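Local coordinates for protein maleylpyruvate isomerase (Ralstonia sp., PDB 2V6K) that catalyses the glutathione-dependent isomerisation of maleylpyruvate to fumarylpyruvate in naphthalene degradation, working as a homodimer of the zeta class of glutathione transferases, at residues 4-9 / 29-34; 19-24 / 72-77; 112-117 / 129-134. One frame throughout, in Å; residues are numbered along the deposited sequence.

Contact 1: residues 4-9 / 29-34; sequences KLYNFW and EYLAVH
K4 pairs with E29 and N7 with A32 along two parallel strands, 4-7 and 29-32, which helix 12-24 joins as a beta-alpha-beta unit of the thioredoxin-like N-terminal domain. The backbone bonds alternate along the ladder. L5 gives N to E29 O (2.8 Å) and receives L31 N on its O (2.8 Å); N7 then gives N to L31 O (3.0 Å) and takes V33 N on its O (2.8 Å), carrying the pairing just past the strand end. Strand 56-58 bonds the other edge of strand 4-7.

On the face bearing K4, Y6, E29 and L31 the packing is mostly apolar. Methyl CD1 of L31 lies 3.5 Å from Y6 CZ and also touches the aliphatic chain of K4, while V33 CG2 meets the edge of the Y6 ring; F45 of helix 43-48 packs on both Y6 and V33. The chains of K4 and E29 run alongside each other, yet K4 NZ and E29 OE1 stay 5.0 Å apart. The carboxylate of E29 is instead paired with K2 NZ, outside the two segments.

Flat groups meet on the other face and beyond the strands. With chi1 of 77°, N7 stands its amide steeply over one face of the Y30 ring, the planes 65° apart. The F8 and H34 rings meet obliquely, inclined at 53°. Y30 OH, weakly hydrogen-bonded to D212 OD1, ends 3.3 Å from F8 C.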
loop_
_atom_site.group_PDB
_atom_site.type_symbol
_atom_site.label_atom_id
_atom_site.label_comp_id
_atom_site.label_asym_id
_atom_site.label_seq_id
_atom_site.Cartn_x
_atom_site.Cartn_y
_atom_site.Cartn_z
ATOM N N LYS A 4 -0.244 -19.300 -13.247
ATOM C CA LYS A 4 -0.365 -18.404 -14.391
ATOM C C LYS A 4 -0.310 -16.973 -13.887
ATOM O O LYS A 4 -1.111 -16.574 -13.034
ATOM C CB LYS A 4 -1.683 -18.648 -15.128
ATOM C CG LYS A 4 -1.812 -20.034 -15.748
ATOM C CD LYS A 4 -3.218 -20.279 -16.268
ATOM C CE LYS A 4 -3.384 -21.717 -16.732
ATOM N NZ LYS A 4 -4.812 -22.060 -16.978
ATOM N N LEU A 5 0.645 -16.210 -14.407
ATOM C CA LEU A 5 0.821 -14.825 -14.010
ATOM C C LEU A 5 0.248 -13.886 -15.064
ATOM O O LEU A 5 0.805 -13.758 -16.157
ATOM C CB LEU A 5 2.302 -14.517 -13.776
ATOM C CG LEU A 5 2.619 -13.062 -13.406
ATOM C CD1 LEU A 5 2.049 -12.690 -12.046
ATOM C CD2 LEU A 5 4.116 -12.790 -13.456
ATOM N N TYR A 6 -0.866 -13.240 -14.729
ATOM C CA TYR A 6 -1.478 -12.247 -15.603
ATOM C C TYR A 6 -0.796 -10.922 -15.333
ATOM O O TYR A 6 -0.909 -10.375 -14.241
ATOM C CB TYR A 6 -2.977 -12.144 -15.331
ATOM C CG TYR A 6 -3.741 -13.377 -15.737
ATOM C CD1 TYR A 6 -4.243 -13.507 -17.028
ATOM C CD2 TYR A 6 -3.950 -14.422 -14.835
ATOM C CE1 TYR A 6 -4.941 -14.639 -17.412
ATOM C CE2 TYR A 6 -4.650 -15.559 -15.209
ATOM C CZ TYR A 6 -5.139 -15.661 -16.498
ATOM O OH TYR A 6 -5.837 -16.787 -16.880
ATOM N N ASN A 7 -0.061 -10.422 -16.318
ATOM C CA ASN A 7 0.790 -9.269 -16.095
ATOM C C ASN A 7 1.218 -8.610 -17.405
ATOM O O ASN A 7 0.744 -8.993 -18.470
ATOM C CB ASN A 7 1.976 -9.644 -15.185
ATOM C CG ASN A 7 3.063 -10.420 -15.899
ATOM O OD1 ASN A 7 2.811 -11.400 -16.617
ATOM N ND2 ASN A 7 4.292 -9.992 -15.694
ATOM N N PHE A 8 2.079 -7.600 -17.314
ATOM C CA PHE A 8 2.461 -6.791 -18.466
ATOM C C PHE A 8 3.926 -6.426 -18.313
ATOM O O PHE A 8 4.402 -6.217 -17.201
ATOM C CB PHE A 8 1.572 -5.543 -18.496
ATOM C CG PHE A 8 1.808 -4.614 -19.669
ATOM C CD1 PHE A 8 1.487 -4.986 -20.973
ATOM C CD2 PHE A 8 2.296 -3.333 -19.446
ATOM C CE1 PHE A 8 1.673 -4.090 -22.038
ATOM C CE2 PHE A 8 2.489 -2.436 -20.495
ATOM C CZ PHE A 8 2.175 -2.815 -21.794
ATOM N N TRP A 9 4.653 -6.352 -19.425
ATOM C CA TRP A 9 6.094 -6.114 -19.328
ATOM C C TRP A 9 6.442 -4.825 -18.593
ATOM O O TRP A 9 7.193 -4.845 -17.607
ATOM C CB TRP A 9 6.770 -6.165 -20.705
ATOM C CG TRP A 9 6.425 -5.064 -21.675
ATOM C CD1 TRP A 9 5.217 -4.830 -22.268
ATOM C CD2 TRP A 9 7.322 -4.070 -22.187
ATOM N NE1 TRP A 9 5.308 -3.744 -23.114
ATOM C CE2 TRP A 9 6.588 -3.262 -23.082
ATOM C CE3 TRP A 9 8.678 -3.784 -21.974
ATOM C CZ2 TRP A 9 7.164 -2.184 -23.767
ATOM C CZ3 TRP A 9 9.251 -2.715 -22.653
ATOM C CH2 TRP A 9 8.493 -1.928 -23.539
ATOM N N GLU A 29 3.538 -19.591 -15.853
ATOM C CA GLU A 29 3.216 -19.231 -17.226
ATOM C C GLU A 29 2.956 -17.733 -17.284
ATOM O O GLU A 29 2.191 -17.201 -16.482
ATOM C CB GLU A 29 1.985 -19.993 -17.727
ATOM C CG GLU A 29 1.738 -19.823 -19.231
ATOM C CD GLU A 29 0.456 -20.479 -19.737
ATOM O OE1 GLU A 29 -0.278 -21.102 -18.943
ATOM O OE2 GLU A 29 0.183 -20.368 -20.950
ATOM N N TYR A 30 3.602 -17.064 -18.232
ATOM C CA TYR A 30 3.446 -15.626 -18.425
ATOM C C TYR A 30 2.257 -15.376 -19.341
ATOM O O TYR A 30 2.284 -15.746 -20.518
ATOM C CB TYR A 30 4.721 -15.055 -19.046
ATOM C CG TYR A 30 4.824 -13.541 -19.084
ATOM C CD1 TYR A 30 5.688 -12.871 -18.220
ATOM C CD2 TYR A 30 4.090 -12.781 -19.998
ATOM C CE1 TYR A 30 5.809 -11.496 -18.249
ATOM C CE2 TYR A 30 4.203 -11.387 -20.027
ATOM C CZ TYR A 30 5.071 -10.756 -19.148
ATOM O OH TYR A 30 5.207 -9.390 -19.166
ATOM N N LEU A 31 1.216 -14.751 -18.796
ATOM C CA LEU A 31 0.045 -14.411 -19.584
ATOM C C LEU A 31 -0.071 -12.900 -19.679
ATOM O O LEU A 31 -0.429 -12.217 -18.714
ATOM C CB LEU A 31 -1.218 -15.042 -18.998
ATOM C CG LEU A 31 -1.300 -16.572 -19.072
ATOM C CD1 LEU A 31 -2.579 -17.064 -18.439
ATOM C CD2 LEU A 31 -1.190 -17.085 -20.510
ATOM N N ALA A 32 0.259 -12.383 -20.855
ATOM C CA ALA A 32 0.296 -10.950 -21.085
ATOM C C ALA A 32 -1.105 -10.375 -21.125
ATOM O O ALA A 32 -1.992 -10.904 -21.800
ATOM C CB ALA A 32 1.020 -10.647 -22.380
ATOM N N VAL A 33 -1.288 -9.292 -20.382
ATOM C CA VAL A 33 -2.502 -8.499 -20.434
ATOM C C VAL A 33 -2.039 -7.132 -20.909
ATOM O O VAL A 33 -1.342 -6.413 -20.188
ATOM C CB VAL A 33 -3.179 -8.419 -19.046
ATOM C CG1 VAL A 33 -4.430 -7.545 -19.110
ATOM C CG2 VAL A 33 -3.537 -9.818 -18.547
ATOM N N HIS A 34 -2.396 -6.793 -22.146
ATOM C CA HIS A 34 -1.849 -5.602 -22.780
ATOM C C HIS A 34 -2.552 -4.339 -22.293
ATOM O O HIS A 34 -3.666 -4.024 -22.719
ATOM C CB HIS A 34 -1.915 -5.708 -24.306
ATOM C CG HIS A 34 -0.962 -4.792 -24.997
ATOM N ND1 HIS A 34 -0.902 -3.442 -24.724
ATOM C CD2 HIS A 34 -0.024 -5.028 -25.943
ATOM C CE1 HIS A 34 0.038 -2.888 -25.469
ATOM N NE2 HIS A 34 0.585 -3.829 -26.217
#

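Contact 2: residues 19-24 / 72-77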
loop_
_atom_site.group_PDB
_atom_site.type_symbol
_atom_site.label_atom_id
_atom_site.label_comp_id
_atom_site.label_asym_id
_atom_site.label_seq_id
_atom_site.Cartn_x
_atom_site.Cartn_y
_atom_site.Cartn_z
ATOM N N ILE A 19 10.011 -10.312 -9.749
ATOM C CA ILE A 19 11.257 -10.430 -8.984
ATOM C C ILE A 19 11.087 -11.443 -7.856
ATOM O O ILE A 19 11.927 -12.323 -7.683
ATOM C CB ILE A 19 11.744 -9.081 -8.407
ATOM C CG1 ILE A 19 12.062 -8.079 -9.523
ATOM C CG2 ILE A 19 12.979 -9.297 -7.534
ATOM C CD1 ILE A 19 12.162 -6.625 -9.040
ATOM N N ALA A 20 10.000 -11.323 -7.103
ATOM C CA ALA A 20 9.747 -12.222 -5.975
ATOM C C ALA A 20 9.615 -13.674 -6.438
ATOM O O ALA A 20 10.212 -14.575 -5.840
ATOM C CB ALA A 20 8.507 -11.784 -5.210
ATOM N N LEU A 21 8.852 -13.905 -7.504
ATOM C CA LEU A 21 8.709 -15.250 -8.063
ATOM C C LEU A 21 10.054 -15.820 -8.483
ATOM O O LEU A 21 10.349 -16.980 -8.194
ATOM C CB LEU A 21 7.736 -15.254 -9.248
ATOM C CG LEU A 21 6.257 -15.076 -8.899
ATOM C CD1 LEU A 21 5.491 -14.617 -10.115
ATOM C CD2 LEU A 21 5.672 -16.371 -8.368
ATOM N N ASN A 22 10.867 -15.009 -9.156
ATOM C CA ASN A 22 12.179 -15.465 -9.618
ATOM C C ASN A 22 13.127 -15.760 -8.465
ATOM O O ASN A 22 13.871 -16.745 -8.511
ATOM C CB ASN A 22 12.820 -14.456 -10.573
ATOM C CG ASN A 22 12.064 -14.317 -11.875
ATOM O OD1 ASN A 22 11.114 -15.053 -12.144
ATOM N ND2 ASN A 22 12.479 -13.353 -12.692
ATOM N N LEU A 23 13.098 -14.930 -7.426
ATOM C CA LEU A 23 13.946 -15.175 -6.265
ATOM C C LEU A 23 13.591 -16.501 -5.603
ATOM O O LEU A 23 14.473 -17.215 -5.122
ATOM C CB LEU A 23 13.856 -14.025 -5.261
ATOM C CG LEU A 23 14.612 -12.749 -5.640
ATOM C CD1 LEU A 23 14.175 -11.597 -4.755
ATOM C CD2 LEU A 23 16.120 -12.951 -5.538
ATOM N N LYS A 24 12.306 -16.840 -5.604
ATOM C CA LYS A 24 11.839 -18.101 -5.030
ATOM C C LYS A 24 12.049 -19.293 -5.966
ATOM O O LYS A 24 11.917 -20.442 -5.548
ATOM C CB LYS A 24 10.358 -18.004 -4.648
ATOM C CG LYS A 24 10.033 -17.008 -3.537
ATOM C CD LYS A 24 10.737 -17.353 -2.229
ATOM C CE LYS A 24 10.148 -16.546 -1.085
ATOM N NZ LYS A 24 10.775 -16.894 0.223
ATOM N N GLU A 72 3.669 -11.581 0.179
ATOM C CA GLU A 72 3.650 -12.143 1.537
ATOM C C GLU A 72 3.267 -13.628 1.527
ATOM O O GLU A 72 3.832 -14.430 2.283
ATOM C CB GLU A 72 2.693 -11.357 2.432
ATOM C CG GLU A 72 3.123 -9.927 2.727
ATOM C CD GLU A 72 3.894 -9.763 4.028
ATOM O OE1 GLU A 72 4.201 -10.768 4.709
ATOM O OE2 GLU A 72 4.168 -8.598 4.385
ATOM N N TRP A 73 2.320 -13.991 0.663
ATOM C CA TRP A 73 1.915 -15.388 0.478
ATOM C C TRP A 73 3.073 -16.242 -0.053
ATOM O O TRP A 73 3.327 -17.335 0.462
ATOM C CB TRP A 73 0.675 -15.442 -0.421
ATOM C CG TRP A 73 0.160 -16.804 -0.791
ATOM C CD1 TRP A 73 -0.720 -17.571 -0.085
ATOM C CD2 TRP A 73 0.470 -17.539 -1.981
ATOM N NE1 TRP A 73 -0.967 -18.748 -0.757
ATOM C CE2 TRP A 73 -0.249 -18.750 -1.924
ATOM C CE3 TRP A 73 1.291 -17.287 -3.091
ATOM C CZ2 TRP A 73 -0.168 -19.717 -2.933
ATOM C CZ3 TRP A 73 1.371 -18.250 -4.094
ATOM C CH2 TRP A 73 0.645 -19.444 -4.005
ATOM N N LEU A 74 3.788 -15.736 -1.058
ATOM C CA LEU A 74 4.967 -16.435 -1.584
ATOM C C LEU A 74 6.014 -16.670 -0.512
ATOM O O LEU A 74 6.610 -17.746 -0.454
ATOM C CB LEU A 74 5.609 -15.650 -2.728
ATOM C CG LEU A 74 4.876 -15.616 -4.062
ATOM C CD1 LEU A 74 5.601 -14.675 -5.002
ATOM C CD2 LEU A 74 4.817 -17.012 -4.670
ATOM N N GLU A 75 6.248 -15.670 0.333
ATOM C CA GLU A 75 7.253 -15.787 1.384
ATOM C C GLU A 75 6.926 -16.934 2.338
ATOM O O GLU A 75 7.818 -17.679 2.752
ATOM C CB GLU A 75 7.389 -14.459 2.141
ATOM C CG GLU A 75 8.230 -14.532 3.409
ATOM C CD GLU A 75 9.695 -14.864 3.170
ATOM O OE1 GLU A 75 10.143 -14.944 2.001
ATOM O OE2 GLU A 75 10.405 -15.035 4.178
ATOM N N GLU A 76 5.646 -17.087 2.664
ATOM C CA GLU A 76 5.204 -18.123 3.595
ATOM C C GLU A 76 5.133 -19.501 2.930
ATOM O O GLU A 76 5.451 -20.518 3.552
ATOM C CB GLU A 76 3.854 -17.728 4.205
ATOM C CG GLU A 76 3.395 -18.596 5.374
ATOM C CD GLU A 76 2.206 -19.469 5.023
ATOM O OE1 GLU A 76 2.241 -20.141 3.970
ATOM O OE2 GLU A 76 1.231 -19.481 5.806
ATOM N N GLN A 77 4.725 -19.529 1.663
ATOM C CA GLN A 77 4.505 -20.779 0.934
ATOM C C GLN A 77 5.791 -21.417 0.424
ATOM O O GLN A 77 5.885 -22.647 0.337
ATOM C CB GLN A 77 3.554 -20.547 -0.244
ATOM C CG GLN A 77 2.109 -20.295 0.164
ATOM C CD GLN A 77 1.409 -21.548 0.641
ATOM O OE1 GLN A 77 1.133 -21.703 1.830
ATOM N NE2 GLN A 77 1.131 -22.457 -0.283
#
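L74 of helix 67-77 reaches across to A20 and L21 of helix 12-24, the two helices running almost parallel (9°) with their local axes 10.4 Å apart. Both belong to the thioredoxin-like N-terminal domain, and this is helix-helix packing within it. Methyl contacts make up the apolar part. L74 CD1 lies 3.8 Å from L21 CD2 and 4.1 Å from A20 CB, so the small alanine and the end of L21 receive a single leucine. The L21 and L74 side chains cross at about a right angle, and L21 CD2 touches L74 CD2 as well as CD1. C167 of helix 164-178, in the C-terminal domain, also touches A20.

The polar part is one salt bridge, K24 NZ to E75 OE1 at 2.7 Å. The lysine chain bends at chi2 (-61°) on its way to the other helix, bringing CE to 3.8 Å from L74 O. NZ meets the carboxylate from above its plane, 41° out of it. Two backbone carbonyls, Y78 O and P81 O, also take hydrogen bonds from NZ, while E75 OE1 accepts L83 N.

With a carboxylate and two carbonyls as acceptors, the buried ammonium of K24 probably stays charged. It ties helix 12-24 both to helix 67-77 and to the residues just after helix 67-77.

Contact 3: residues 112-117 / 129-134; sequences RILEYL and NAWCGT. With TGG (gamma-glutamyl-S-(1,2-dicarboxyethyl)cysteinylglycine), chain C.
The carbonyl oxygen of A130, next to the W131 that packs on L117, is gripped twice by T134: OG1 donates at 2.7 Å and N at 3.0 Å, from opposite faces of the carbonyl plane. A further hydrogen bond serves the ligand. R112 N, in the first turn of helix 111-121, gives a hydrogen bond of 2.9 Å to OC3 of the glycine carboxylate of TGG, while R112 NH2 reaches D104 O of the second subunit.

Between segments 112-117 and 129-134, whose local axes cross at 138°, the contact is apolar. L117 CD1 sits over the five-membered ring of W131 in a CH-pi contact, 3.5 Å from its centroid and 12° off the normal. L114 CD2 comes in obliquely, 3.7 Å from W131 CD1, and lies 3.8 Å from C132 SG. I113 CG2 meets the benzo part at W131 CZ2, 3.9 Å away. The indole NE1 is satisfied by I108 O, and Y116 of the second subunit adds an edge-to-face ring.

Apolar alkyl-on-indole packing thus joins helix 125-149 to the helix whose first turn gives its N-H to the ligand; the nearby helix start would probably favour the negative carboxylate.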
loop_
_atom_site.group_PDB
_atom_site.type_symbol
_atom_site.label_atom_id
_atom_site.label_comp_id
_atom_site.label_asym_id
_atom_site.label_seq_id
_atom_site.Cartn_x
_atom_site.Cartn_y
_atom_site.Cartn_z
ATOM N N ARG A 112 -3.934 4.849 -14.621
ATOM C CA ARG A 112 -5.292 5.404 -14.503
ATOM C C ARG A 112 -5.279 6.808 -13.905
ATOM O O ARG A 112 -6.131 7.640 -14.236
ATOM C CB ARG A 112 -6.189 4.483 -13.666
ATOM C CG ARG A 112 -5.713 4.329 -12.230
ATOM C CD ARG A 112 -6.447 3.269 -11.429
ATOM N NE ARG A 112 -6.016 3.401 -10.038
ATOM C CZ ARG A 112 -6.768 3.180 -8.968
ATOM N NH1 ARG A 112 -8.005 2.705 -9.078
ATOM N NH2 ARG A 112 -6.241 3.426 -7.775
ATOM N N ILE A 113 -4.331 7.067 -13.016
ATOM C CA ILE A 113 -4.232 8.371 -12.376
ATOM C C ILE A 113 -3.746 9.387 -13.399
ATOM O O ILE A 113 -4.313 10.476 -13.527
ATOM C CB ILE A 113 -3.263 8.336 -11.170
ATOM C CG1 ILE A 113 -3.606 7.185 -10.205
ATOM C CG2 ILE A 113 -3.237 9.697 -10.467
ATOM C CD1 ILE A 113 -5.004 7.223 -9.600
ATOM N N LEU A 114 -2.704 9.030 -14.142
ATOM C CA LEU A 114 -2.172 9.931 -15.158
ATOM C C LEU A 114 -3.200 10.217 -16.241
ATOM O O LEU A 114 -3.301 11.348 -16.725
ATOM C CB LEU A 114 -0.880 9.360 -15.750
ATOM C CG LEU A 114 0.196 8.971 -14.724
ATOM C CD1 LEU A 114 1.480 8.573 -15.444
ATOM C CD2 LEU A 114 0.481 10.080 -13.724
ATOM N N GLU A 115 -3.982 9.204 -16.605
ATOM C CA GLU A 115 -5.077 9.395 -17.555
ATOM C C GLU A 115 -6.102 10.406 -17.058
ATOM O O GLU A 115 -6.580 11.244 -17.831
ATOM C CB GLU A 115 -5.742 8.066 -17.885
ATOM C CG GLU A 115 -4.933 7.256 -18.869
ATOM C CD GLU A 115 -4.846 7.953 -20.211
ATOM O OE1 GLU A 115 -5.869 7.979 -20.924
ATOM O OE2 GLU A 115 -3.774 8.501 -20.543
ATOM N N TYR A 116 -6.427 10.338 -15.771
ATOM C CA TYR A 116 -7.356 11.286 -15.172
ATOM C C TYR A 116 -6.769 12.706 -15.200
ATOM O O TYR A 116 -7.461 13.669 -15.553
ATOM C CB TYR A 116 -7.697 10.851 -13.747
ATOM C CG TYR A 116 -8.910 11.524 -13.140
ATOM C CD1 TYR A 116 -10.105 10.828 -12.994
ATOM C CD2 TYR A 116 -8.861 12.852 -12.710
ATOM C CE1 TYR A 116 -11.223 11.432 -12.431
ATOM C CE2 TYR A 116 -9.969 13.460 -12.134
ATOM C CZ TYR A 116 -11.142 12.745 -11.999
ATOM O OH TYR A 116 -12.243 13.339 -11.428
ATOM N N LEU A 117 -5.489 12.839 -14.868
ATOM C CA LEU A 117 -4.829 14.146 -14.965
ATOM C C LEU A 117 -4.905 14.714 -16.376
ATOM O O LEU A 117 -5.180 15.903 -16.556
ATOM C CB LEU A 117 -3.377 14.055 -14.505
ATOM C CG LEU A 117 -3.135 13.657 -13.046
ATOM C CD1 LEU A 117 -1.657 13.543 -12.793
ATOM C CD2 LEU A 117 -3.763 14.663 -12.092
ATOM N N ASN A 129 5.148 14.496 -15.980
ATOM C CA ASN A 129 6.468 14.216 -15.428
ATOM C C ASN A 129 6.709 14.927 -14.100
ATOM O O ASN A 129 7.310 14.351 -13.194
ATOM C CB ASN A 129 7.573 14.543 -16.438
ATOM C CG ASN A 129 7.704 13.489 -17.528
ATOM O OD1 ASN A 129 6.898 12.564 -17.624
ATOM N ND2 ASN A 129 8.727 13.633 -18.361
ATOM N N ALA A 130 6.228 16.167 -13.977
ATOM C CA ALA A 130 6.407 16.929 -12.739
ATOM C C ALA A 130 5.630 16.299 -11.585
ATOM O O ALA A 130 6.121 16.237 -10.458
ATOM C CB ALA A 130 5.999 18.385 -12.939
ATOM N N TRP A 131 4.422 15.823 -11.875
ATOM C CA TRP A 131 3.615 15.088 -10.903
ATOM C C TRP A 131 4.364 13.850 -10.434
ATOM O O TRP A 131 4.585 13.663 -9.235
ATOM C CB TRP A 131 2.288 14.703 -11.555
ATOM C CG TRP A 131 1.421 13.682 -10.842
ATOM C CD1 TRP A 131 1.503 12.320 -10.938
ATOM C CD2 TRP A 131 0.298 13.955 -9.994
ATOM N NE1 TRP A 131 0.516 11.730 -10.176
ATOM C CE2 TRP A 131 -0.250 12.711 -9.605
ATOM C CE3 TRP A 131 -0.306 15.134 -9.532
ATOM C CZ2 TRP A 131 -1.363 12.614 -8.768
ATOM C CZ3 TRP A 131 -1.411 15.037 -8.709
ATOM C CH2 TRP A 131 -1.929 13.789 -8.335
ATOM N N CYS A 132 4.779 13.019 -11.382
ATOM C CA CYS A 132 5.421 11.760 -11.024
ATOM C C CYS A 132 6.682 11.976 -10.210
ATOM O O CYS A 132 6.913 11.275 -9.221
ATOM C CB CYS A 132 5.722 10.927 -12.264
ATOM S SG CYS A 132 4.226 10.320 -13.080
ATOM N N GLY A 133 7.485 12.956 -10.614
ATOM C CA GLY A 133 8.712 13.291 -9.900
ATOM C C GLY A 133 8.457 13.799 -8.494
ATOM O O GLY A 133 9.252 13.554 -7.595
ATOM N N THR A 134 7.350 14.504 -8.291
ATOM C CA THR A 134 7.001 14.986 -6.957
ATOM C C THR A 134 6.880 13.817 -5.976
ATOM O O THR A 134 7.498 13.821 -4.903
ATOM C CB THR A 134 5.704 15.821 -6.982
ATOM O OG1 THR A 134 5.909 16.963 -7.825
ATOM C CG2 THR A 134 5.319 16.298 -5.588
HETATM O OC1 TGG C . 0.102 -3.951 -6.024
HETATM C CO1 TGG C . -1.003 -4.220 -6.536
HETATM O OT1 TGG C . -1.261 -5.302 -7.102
HETATM C CA1 TGG C . -2.081 -3.177 -6.443
HETATM N NN1 TGG C . -1.999 -2.479 -5.165
HETATM C CB1 TGG C . -1.932 -2.142 -7.553
HETATM C CG1 TGG C . -2.131 -2.768 -8.923
HETATM C CD1 TGG C . -2.290 -1.769 -10.062
HETATM O OE1 TGG C . -1.972 -0.435 -9.746
HETATM N NN2 TGG C . -1.578 -2.218 -11.218
HETATM C CA2 TGG C . -1.238 -1.352 -12.314
HETATM C CO2 TGG C . -2.509 -1.330 -13.152
HETATM O OC2 TGG C . -2.816 -2.559 -13.764
HETATM N NN3 TGG C . -2.654 -0.193 -14.009
HETATM C CA3 TGG C . -3.701 -0.177 -15.011
HETATM C CO3 TGG C . -4.409 1.147 -14.978
HETATM O OC3 TGG C . -4.046 2.013 -14.157
HETATM O OT3 TGG C . -5.334 1.310 -15.806
HETATM C CB2 TGG C . -0.003 -2.011 -12.897
HETATM S SG2 TGG C . 0.536 -1.406 -14.448
HETATM C CD2 TGG C . 1.161 0.232 -14.285
HETATM C CE2 TGG C . 2.495 0.203 -13.578
HETATM O OE2 TGG C . 3.552 0.428 -14.213
HETATM O OF2 TGG C . 2.518 -0.053 -12.352
HETATM C CF2 TGG C . 1.253 0.748 -15.721
HETATM C CH2 TGG C . 1.591 2.214 -15.833
HETATM O OI2 TGG C . 1.481 2.943 -14.831
HETATM O OJ2 TGG C . 1.983 2.636 -16.946
#

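Contacts 1 and 2 share one domain and interlock along the chain: helix 12-24 of contact 2 connects the two strands of contact 1, and L5 CD2 packs on L21 CD1 at 4.0 Å. Contact 3 lies in the C-terminal domain, its centre about 24 Å from that of contact 1 and about 30 Å from that of contact 2. Contacts 2 and 3 are buried, contact 1 only partly so, with A32 exposed. Strand pairing is carried by backbone bonds, the nearly parallel helices by leucine and alanine packing plus one salt bridge, the crossed helices by methyl groups on an indole and a cysteine sulfur, with no hydrogen bond between the segments. Contacts 2 and 3 also meet the second subunit.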